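Local coordinates for D-glyceraldehyde dehydrogenase (NADP(+)) (Thermoplasma acidophilum, PDB 5IZD), which oxidises D-glyceraldehyde to glycerate with NADP+ in the non-phosphorylated Entner-Doudoroff pathway, at residues Ile67-Glu81 against Trp183-Lys195. Numbering follows the deposited sequence.
Sequences IIYRAKELIEKNRAE and WIVRKFVEAGVPK
A71 and A191 meet with their CB atoms 3.8 Å apart, and this small pair lets the backbones of the two helices come close. The methyl of A71 also sits over the centre of the F188 ring, a CH-pi contact only 5° off the ring normal. Beside it, R70 reaches side-on to the C-terminal end of helix 178-190: NE and NH1 both donate to the carbonyl O of A191, each at 3.0 Å, with the chain bent at chi2 and chi3 to bring them there. I67 lays CG2 against CG2 of V193, 3.8 Å away. Toward the other end, CG1 of I75 packs on CB of K187 at 3.6 Å, while L74 CB rests on K187 CD. W183 closes this end. A chi1 of -176°, which sets CG opposite the backbone N, lays the indole against N78 and E81, the latter on helix 79-90 beyond the break at N78; NE1 gives E81 OE1 a nearly straight bond of 3.0 Å, in the ring plane and on the anti lone pair. A leucine in place of W183 would probably leave E81 OE1 without this donor and open a gap beside I75 and N78. K187 CE lies above one indole face, toward its rim, and its NZ forms a salt bridge with E190; N78 is steadied by ND2 bonding back to L74 O. Farther out, helix 153-164 touches I68 and F188, and strand 198-200 receives V185 and V193. The axes of 67-77 and 183-190 lie at 126°, nearer antiparallel than parallel. Helix 178-190 ends in a Schellman motif at G192, and helix 39-77 packs across it; helix 178-190 links strands 168-172 and 198-200 in a beta-alpha-beta crossover of the Rossmann-like NADP-binding domain.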
loop_
_atom_site.group_PDB
_atom_site.type_symbol
_atom_site.label_atom_id
_atom_site.label_comp_id
_atom_site.label_asym_id
_atom_site.label_seq_id
_atom_site.Cartn_x
_atom_site.Cartn_y
_atom_site.Cartn_z
ATOM N N ILE A 67 17.445 -19.940 -3.107
ATOM C CA ILE A 67 17.519 -21.177 -2.289
ATOM C C ILE A 67 16.105 -21.750 -2.107
ATOM O O ILE A 67 15.905 -22.939 -2.287
ATOM C CB ILE A 67 18.132 -20.913 -0.892
ATOM C CG1 ILE A 67 19.596 -20.506 -1.002
ATOM C CG2 ILE A 67 17.969 -22.148 -0.013
ATOM C CD1 ILE A 67 20.181 -19.863 0.264
ATOM N N ILE A 68 15.128 -20.897 -1.804
ATOM C CA ILE A 68 13.756 -21.372 -1.631
ATOM C C ILE A 68 13.162 -21.925 -2.938
ATOM O O ILE A 68 12.425 -22.975 -2.896
ATOM C CB ILE A 68 12.840 -20.277 -1.031
ATOM C CG1 ILE A 68 13.287 -19.910 0.394
ATOM C CG2 ILE A 68 11.357 -20.667 -1.057
ATOM C CD1 ILE A 68 12.859 -18.535 0.842
ATOM N N TYR A 69 13.470 -21.273 -4.073
ATOM C CA TYR A 69 13.015 -21.775 -5.389
ATOM C C TYR A 69 13.617 -23.172 -5.754
ATOM O O TYR A 69 12.945 -24.039 -6.304
ATOM C CB TYR A 69 13.325 -20.784 -6.530
ATOM C CG TYR A 69 12.457 -19.508 -6.610
ATOM C CD1 TYR A 69 11.066 -19.568 -6.643
ATOM C CD2 TYR A 69 13.059 -18.240 -6.694
ATOM C CE1 TYR A 69 10.296 -18.414 -6.796
ATOM C CE2 TYR A 69 12.303 -17.065 -6.795
ATOM C CZ TYR A 69 10.925 -17.153 -6.830
ATOM O OH TYR A 69 10.182 -16.009 -6.968
ATOM N N ARG A 70 14.868 -23.364 -5.385
ATOM C CA ARG A 70 15.609 -24.597 -5.569
ATOM C C ARG A 70 14.854 -25.688 -4.809
ATOM O O ARG A 70 14.530 -26.677 -5.380
ATOM C CB ARG A 70 17.018 -24.428 -5.050
ATOM C CG ARG A 70 18.068 -25.243 -5.785
ATOM C CD ARG A 70 19.264 -24.372 -6.165
ATOM N NE ARG A 70 19.997 -24.012 -4.983
ATOM C CZ ARG A 70 20.648 -22.884 -4.822
ATOM N NH1 ARG A 70 21.279 -22.666 -3.692
ATOM N NH2 ARG A 70 20.681 -21.996 -5.796
ATOM N N ALA A 71 14.557 -25.456 -3.536
ATOM C CA ALA A 71 13.725 -26.371 -2.708
ATOM C C ALA A 71 12.410 -26.714 -3.375
ATOM O O ALA A 71 12.057 -27.867 -3.507
ATOM C CB ALA A 71 13.465 -25.834 -1.327
ATOM N N LYS A 72 11.707 -25.693 -3.836
ATOM C CA LYS A 72 10.525 -25.938 -4.633
ATOM C C LYS A 72 10.777 -26.918 -5.812
ATOM O O LYS A 72 10.039 -27.882 -5.931
ATOM C CB LYS A 72 9.925 -24.678 -5.188
ATOM C CG LYS A 72 8.501 -24.933 -5.654
ATOM C CD LYS A 72 8.077 -24.016 -6.753
ATOM C CE LYS A 72 8.823 -24.235 -8.038
ATOM N NZ LYS A 72 8.131 -23.398 -9.046
ATOM N N GLU A 73 11.794 -26.661 -6.641
ATOM C CA GLU A 73 12.101 -27.541 -7.786
ATOM C C GLU A 73 12.438 -28.997 -7.358
ATOM O O GLU A 73 12.019 -29.920 -8.039
ATOM C CB GLU A 73 13.250 -27.018 -8.626
ATOM C CG GLU A 73 12.982 -25.655 -9.279
ATOM C CD GLU A 73 14.283 -24.912 -9.632
ATOM O OE1 GLU A 73 15.248 -25.532 -10.167
ATOM O OE2 GLU A 73 14.354 -23.715 -9.370
ATOM N N LEU A 74 13.198 -29.162 -6.274
ATOM C CA LEU A 74 13.556 -30.506 -5.745
ATOM C C LEU A 74 12.346 -31.242 -5.229
ATOM O O LEU A 74 12.201 -32.388 -5.489
ATOM C CB LEU A 74 14.610 -30.425 -4.644
ATOM C CG LEU A 74 15.997 -29.984 -5.095
ATOM C CD1 LEU A 74 16.892 -29.892 -3.881
ATOM C CD2 LEU A 74 16.591 -30.967 -6.090
ATOM N N ILE A 75 11.432 -30.533 -4.567
ATOM C CA ILE A 75 10.176 -31.093 -4.085
ATOM C C ILE A 75 9.381 -31.565 -5.285
ATOM O O ILE A 75 8.937 -32.708 -5.331
ATOM C CB ILE A 75 9.413 -30.084 -3.182
ATOM C CG1 ILE A 75 10.164 -29.923 -1.860
ATOM C CG2 ILE A 75 7.991 -30.539 -2.916
ATOM C CD1 ILE A 75 9.583 -28.901 -0.886
ATOM N N GLU A 76 9.278 -30.720 -6.293
ATOM C CA GLU A 76 8.526 -31.032 -7.526
ATOM C C GLU A 76 9.043 -32.283 -8.259
ATOM O O GLU A 76 8.273 -33.145 -8.657
ATOM C CB GLU A 76 8.677 -29.853 -8.459
ATOM C CG GLU A 76 7.592 -29.605 -9.479
ATOM C CD GLU A 76 7.592 -28.129 -9.882
ATOM O OE1 GLU A 76 8.681 -27.435 -9.925
ATOM O OE2 GLU A 76 6.473 -27.678 -10.159
ATOM N N LYS A 77 10.362 -32.346 -8.426
ATOM C CA LYS A 77 11.025 -33.456 -9.097
ATOM C C LYS A 77 10.742 -34.803 -8.397
ATOM O O LYS A 77 10.585 -35.816 -9.047
ATOM C CB LYS A 77 12.553 -33.205 -9.145
ATOM N N ASN A 78 10.643 -34.773 -7.072
ATOM C CA ASN A 78 10.519 -35.970 -6.239
ATOM C C ASN A 78 9.193 -36.066 -5.517
ATOM O O ASN A 78 9.103 -36.762 -4.502
ATOM C CB ASN A 78 11.621 -35.885 -5.210
ATOM C CG ASN A 78 12.985 -35.951 -5.828
ATOM O OD1 ASN A 78 13.433 -37.027 -6.142
ATOM N ND2 ASN A 78 13.653 -34.802 -6.002
ATOM N N ARG A 79 8.198 -35.331 -6.016
ATOM C CA ARG A 79 6.867 -35.194 -5.411
ATOM C C ARG A 79 6.195 -36.466 -4.981
ATOM O O ARG A 79 5.630 -36.532 -3.937
ATOM C CB ARG A 79 5.922 -34.313 -6.217
ATOM C CG ARG A 79 5.594 -34.751 -7.614
ATOM C CD ARG A 79 4.547 -33.848 -8.228
ATOM N NE ARG A 79 3.320 -33.936 -7.498
ATOM C CZ ARG A 79 2.382 -33.017 -7.449
ATOM N NH1 ARG A 79 1.304 -33.253 -6.755
ATOM N NH2 ARG A 79 2.510 -31.874 -8.094
ATOM N N ALA A 80 6.288 -37.469 -5.818
ATOM C CA ALA A 80 5.771 -38.793 -5.511
ATOM C C ALA A 80 6.151 -39.312 -4.114
ATOM O O ALA A 80 5.309 -39.884 -3.432
ATOM C CB ALA A 80 6.238 -39.812 -6.569
ATOM N N GLU A 81 7.393 -39.113 -3.691
ATOM C CA GLU A 81 7.826 -39.572 -2.370
ATOM C C GLU A 81 7.009 -38.879 -1.247
ATOM O O GLU A 81 6.578 -39.492 -0.260
ATOM C CB GLU A 81 9.320 -39.313 -2.180
ATOM C CG GLU A 81 10.242 -40.134 -3.092
ATOM C CD GLU A 81 11.712 -39.714 -2.893
ATOM O OE1 GLU A 81 11.980 -38.829 -2.027
ATOM O OE2 GLU A 81 12.598 -40.193 -3.611
ATOM N N TRP A 183 10.780 -34.740 5.577
ATOM C CA TRP A 183 11.086 -34.844 4.150
ATOM C C TRP A 183 11.215 -33.428 3.472
ATOM O O TRP A 183 12.167 -33.163 2.699
ATOM C CB TRP A 183 10.062 -35.733 3.473
ATOM C CG TRP A 183 10.296 -36.015 2.036
ATOM C CD1 TRP A 183 10.887 -37.114 1.524
ATOM C CD2 TRP A 183 9.935 -35.169 0.890
ATOM N NE1 TRP A 183 10.914 -37.040 0.148
ATOM C CE2 TRP A 183 10.306 -35.881 -0.269
ATOM C CE3 TRP A 183 9.315 -33.939 0.750
ATOM C CZ2 TRP A 183 10.124 -35.366 -1.560
ATOM C CZ3 TRP A 183 9.095 -33.405 -0.556
ATOM C CH2 TRP A 183 9.513 -34.126 -1.686
ATOM N N ILE A 184 10.322 -32.528 3.835
ATOM C CA ILE A 184 10.362 -31.154 3.338
ATOM C C ILE A 184 11.611 -30.447 3.794
ATOM O O ILE A 184 12.300 -29.856 2.973
ATOM C CB ILE A 184 9.095 -30.369 3.759
ATOM C CG1 ILE A 184 7.912 -30.922 2.974
ATOM C CG2 ILE A 184 9.242 -28.882 3.466
ATOM C CD1 ILE A 184 6.578 -30.593 3.561
ATOM N N VAL A 185 11.923 -30.574 5.081
ATOM C CA VAL A 185 13.124 -30.015 5.676
ATOM C C VAL A 185 14.381 -30.464 4.932
ATOM O O VAL A 185 15.268 -29.646 4.661
ATOM C CB VAL A 185 13.231 -30.367 7.189
ATOM C CG1 VAL A 185 14.612 -30.044 7.752
ATOM C CG2 VAL A 185 12.156 -29.593 7.983
ATOM N N ARG A 186 14.446 -31.756 4.628
ATOM C CA ARG A 186 15.590 -32.338 3.913
ATOM C C ARG A 186 15.681 -31.686 2.524
ATOM O O ARG A 186 16.774 -31.321 2.115
ATOM C CB ARG A 186 15.494 -33.869 3.852
ATOM C CG ARG A 186 16.693 -34.612 3.207
ATOM C CD ARG A 186 16.595 -36.130 3.390
ATOM N NE ARG A 186 16.763 -36.551 4.797
ATOM C CZ ARG A 186 17.935 -36.770 5.433
ATOM N NH1 ARG A 186 19.121 -36.632 4.826
ATOM N NH2 ARG A 186 17.926 -37.151 6.725
ATOM N N LYS A 187 14.549 -31.432 1.849
ATOM C CA LYS A 187 14.597 -30.737 0.557
ATOM C C LYS A 187 15.166 -29.316 0.671
ATOM O O LYS A 187 15.951 -28.904 -0.165
ATOM C CB LYS A 187 13.241 -30.784 -0.169
ATOM C CG LYS A 187 12.857 -32.195 -0.612
ATOM C CD LYS A 187 13.621 -32.628 -1.859
ATOM C CE LYS A 187 13.454 -34.120 -2.111
ATOM N NZ LYS A 187 14.304 -34.898 -1.160
ATOM N N PHE A 188 14.788 -28.586 1.710
ATOM C CA PHE A 188 15.376 -27.276 1.981
ATOM C C PHE A 188 16.886 -27.357 2.249
ATOM O O PHE A 188 17.691 -26.525 1.711
ATOM C CB PHE A 188 14.638 -26.581 3.129
ATOM C CG PHE A 188 13.460 -25.833 2.678
ATOM C CD1 PHE A 188 12.254 -26.475 2.511
ATOM C CD2 PHE A 188 13.560 -24.490 2.346
ATOM C CE1 PHE A 188 11.128 -25.782 2.102
ATOM C CE2 PHE A 188 12.434 -23.803 1.916
ATOM C CZ PHE A 188 11.214 -24.455 1.784
ATOM N N VAL A 189 17.270 -28.347 3.056
ATOM C CA VAL A 189 18.693 -28.669 3.250
ATOM C C VAL A 189 19.422 -28.957 1.913
ATOM O O VAL A 189 20.432 -28.282 1.595
ATOM C CB VAL A 189 18.943 -29.814 4.272
ATOM C CG1 VAL A 189 20.437 -30.112 4.401
ATOM C CG2 VAL A 189 18.438 -29.383 5.637
ATOM N N GLU A 190 18.903 -29.864 1.111
ATOM C CA GLU A 190 19.526 -30.160 -0.178
ATOM C C GLU A 190 19.543 -28.948 -1.129
ATOM O O GLU A 190 20.395 -28.881 -1.987
ATOM C CB GLU A 190 18.864 -31.372 -0.838
ATOM C CG GLU A 190 19.042 -32.668 -0.039
ATOM C CD GLU A 190 18.042 -33.784 -0.377
ATOM O OE1 GLU A 190 18.282 -34.936 0.113
ATOM O OE2 GLU A 190 17.036 -33.540 -1.112
ATOM N N ALA A 191 18.626 -27.979 -0.972
ATOM C CA ALA A 191 18.608 -26.780 -1.802
ATOM C C ALA A 191 19.666 -25.746 -1.383
ATOM O O ALA A 191 19.813 -24.706 -2.071
ATOM C CB ALA A 191 17.225 -26.150 -1.786
ATOM N N GLY A 192 20.369 -25.980 -0.255
ATOM C CA GLY A 192 21.416 -25.054 0.233
ATOM C C GLY A 192 21.107 -24.111 1.393
ATOM O O GLY A 192 21.864 -23.159 1.616
ATOM N N VAL A 193 20.033 -24.344 2.156
ATOM C CA VAL A 193 19.805 -23.519 3.364
ATOM C C VAL A 193 21.056 -23.600 4.259
ATOM O O VAL A 193 21.431 -24.663 4.609
ATOM C CB VAL A 193 18.565 -23.969 4.175
ATOM C CG1 VAL A 193 18.509 -23.258 5.518
ATOM C CG2 VAL A 193 17.319 -23.656 3.394
ATOM N N PRO A 194 21.668 -22.463 4.633
ATOM C CA PRO A 194 22.870 -22.555 5.470
ATOM C C PRO A 194 22.634 -23.158 6.870
ATOM O O PRO A 194 21.481 -23.130 7.380
ATOM C CB PRO A 194 23.341 -21.106 5.600
ATOM C CG PRO A 194 22.609 -20.318 4.575
ATOM C CD PRO A 194 21.299 -21.068 4.359
ATOM N N LYS A 195 23.725 -23.613 7.517
ATOM C CA LYS A 195 23.635 -24.296 8.822
ATOM C C LYS A 195 23.133 -23.347 9.901
ATOM O O LYS A 195 23.521 -22.196 9.977
ATOM C CB LYS A 195 24.971 -25.045 9.228
ATOM C CG LYS A 195 25.908 -24.269 10.144
ATOM C CD LYS A 195 27.148 -25.016 10.575
ATOM C CE LYS A 195 27.880 -24.219 11.646
#